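Local atomic coordinates of Bse634I restriction endonuclease (Geobacillus stearothermophilus, PDB entry 1KNV), a protein that acts as a type II restriction endonuclease, probably using bound metal ions to cut double-stranded DNA at a specific recognition sequence. Residues L252-T257 against E268-D273. Sequence-based numbering, arbitrary orientation.
Sequences LQTAAT and ERAVDD
A single antiparallel bridge between A255 and R269, a non-hydrogen-bonded pair, ties together two parts of the long connection from helix 246-251 to strand 273-276 in this PD-(D/E)XK nuclease. The flanking backbone bonds are nearly straight: A270 N gives to T254 O (3.0 Å), and A256 N to E268 O (2.7 Å, 169° at the hydrogen). Each carbonyl also receives a CA-H from the bridged pair, R269 CA lying 3.3 Å from T254 O. Where the two segments diverge, one water links L252 O to R269 NH1, and another joins T254 O to V271 N. R269 and Q253 run side by side in the same direction, with CG of Q253 3.5 Å above the centre of the guanidinium face; with CG of R269 anti to the carbonyl carbon (chi1 -52°) and the chain extended to NE, the arm reaches the second subunit, where NE hydrogen-bonds to Q137 O. Cutting R269 back to an alanine is likely to leave Q253 CG without its flat cover and Q137 of that subunit without its donor. T254, A256 and A270 pack on helix 203-227, whose K217 bridges E268 and D272; D272 and D273 join strand 235-240 through backbone bonds.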
loop_
_atom_site.group_PDB
_atom_site.type_symbol
_atom_site.label_atom_id
_atom_site.label_comp_id
_atom_site.label_asym_id
_atom_site.label_seq_id
_atom_site.Cartn_x
_atom_site.Cartn_y
_atom_site.Cartn_z
ATOM N N LEU B 252 6.179 15.551 20.666
ATOM C CA LEU B 252 5.002 15.690 19.817
ATOM C C LEU B 252 5.399 15.748 18.334
ATOM O O LEU B 252 4.648 16.236 17.489
ATOM C CB LEU B 252 4.215 16.932 20.204
ATOM C CG LEU B 252 3.488 16.889 21.544
ATOM C CD1 LEU B 252 2.795 18.214 21.805
ATOM C CD2 LEU B 252 2.500 15.753 21.489
ATOM N N GLN B 253 6.587 15.223 18.022
ATOM C CA GLN B 253 7.097 15.170 16.645
ATOM C C GLN B 253 7.031 13.728 16.157
ATOM O O GLN B 253 7.337 13.432 15.008
ATOM C CB GLN B 253 8.540 15.667 16.557
ATOM C CG GLN B 253 8.685 17.169 16.557
ATOM C CD GLN B 253 10.134 17.598 16.453
ATOM O OE1 GLN B 253 10.987 16.893 15.909
ATOM N NE2 GLN B 253 10.427 18.785 16.970
ATOM N N THR B 254 6.602 12.839 17.045
ATOM C CA THR B 254 6.461 11.418 16.755
ATOM C C THR B 254 5.655 11.215 15.457
ATOM O O THR B 254 4.613 11.841 15.246
ATOM C CB THR B 254 5.780 10.704 17.958
ATOM O OG1 THR B 254 5.621 9.313 17.680
ATOM C CG2 THR B 254 4.427 11.302 18.236
ATOM N N ALA B 255 6.168 10.349 14.586
ATOM C CA ALA B 255 5.542 10.048 13.304
ATOM C C ALA B 255 4.246 9.230 13.396
ATOM O O ALA B 255 4.145 8.288 14.177
ATOM C CB ALA B 255 6.538 9.315 12.428
ATOM N N ALA B 256 3.253 9.591 12.595
ATOM C CA ALA B 256 2.005 8.845 12.579
ATOM C C ALA B 256 2.431 7.434 12.175
ATOM O O ALA B 256 3.022 7.255 11.115
ATOM C CB ALA B 256 1.066 9.446 11.539
ATOM N N THR B 257 2.149 6.437 13.008
ATOM C CA THR B 257 2.571 5.068 12.708
ATOM C C THR B 257 2.118 4.480 11.374
ATOM O O THR B 257 2.822 3.646 10.786
ATOM C CB THR B 257 2.168 4.074 13.835
ATOM O OG1 THR B 257 0.743 3.984 13.927
ATOM C CG2 THR B 257 2.725 4.524 15.168
ATOM N N GLU B 268 4.556 12.111 8.180
ATOM C CA GLU B 268 3.799 13.082 8.950
ATOM C C GLU B 268 3.691 12.714 10.416
ATOM O O GLU B 268 3.725 11.538 10.797
ATOM C CB GLU B 268 2.405 13.306 8.352
ATOM C CG GLU B 268 1.462 12.147 8.434
ATOM C CD GLU B 268 0.103 12.475 7.834
ATOM O OE1 GLU B 268 -0.579 13.385 8.346
ATOM O OE2 GLU B 268 -0.286 11.825 6.848
ATOM N N ARG B 269 3.593 13.744 11.239
ATOM C CA ARG B 269 3.476 13.568 12.669
ATOM C C ARG B 269 2.055 13.142 12.985
ATOM O O ARG B 269 1.129 13.394 12.217
ATOM C CB ARG B 269 3.736 14.893 13.386
ATOM C CG ARG B 269 5.003 15.596 13.009
ATOM C CD ARG B 269 5.055 16.918 13.724
ATOM N NE ARG B 269 6.332 17.594 13.533
ATOM C CZ ARG B 269 6.648 18.768 14.086
ATOM N NH1 ARG B 269 5.771 19.394 14.869
ATOM N NH2 ARG B 269 7.834 19.326 13.847
ATOM N N ALA B 270 1.887 12.505 14.133
ATOM C CA ALA B 270 0.574 12.101 14.575
ATOM C C ALA B 270 -0.138 13.404 14.917
ATOM O O ALA B 270 -1.338 13.532 14.720
ATOM C CB ALA B 270 0.690 11.220 15.814
ATOM N N VAL B 271 0.619 14.372 15.432
ATOM C CA VAL B 271 0.088 15.675 15.821
ATOM C C VAL B 271 0.871 16.681 15.018
ATOM O O VAL B 271 2.058 16.868 15.247
ATOM C CB VAL B 271 0.308 15.943 17.327
ATOM C CG1 VAL B 271 -0.446 17.191 17.768
ATOM C CG2 VAL B 271 -0.170 14.754 18.137
ATOM N N ASP B 272 0.210 17.318 14.066
ATOM C CA ASP B 272 0.862 18.285 13.199
ATOM C C ASP B 272 1.517 19.476 13.896
ATOM O O ASP B 272 2.531 19.994 13.432
ATOM C CB ASP B 272 -0.137 18.748 12.159
ATOM C CG ASP B 272 -0.471 17.649 11.195
ATOM O OD1 ASP B 272 0.397 17.350 10.355
ATOM O OD2 ASP B 272 -1.572 17.066 11.289
ATOM N N ASP B 273 0.938 19.929 14.997
ATOM C CA ASP B 273 1.543 21.024 15.723
ATOM C C ASP B 273 0.876 21.141 17.075
ATOM O O ASP B 273 -0.225 20.622 17.293
ATOM C CB ASP B 273 1.431 22.332 14.939
ATOM C CG ASP B 273 2.515 23.343 15.320
ATOM O OD1 ASP B 273 2.642 24.360 14.611
ATOM O OD2 ASP B 273 3.243 23.132 16.318
HETATM O O HOH W 1 3.185 13.626 16.614
HETATM O O HOH W 2 3.712 18.795 16.627
#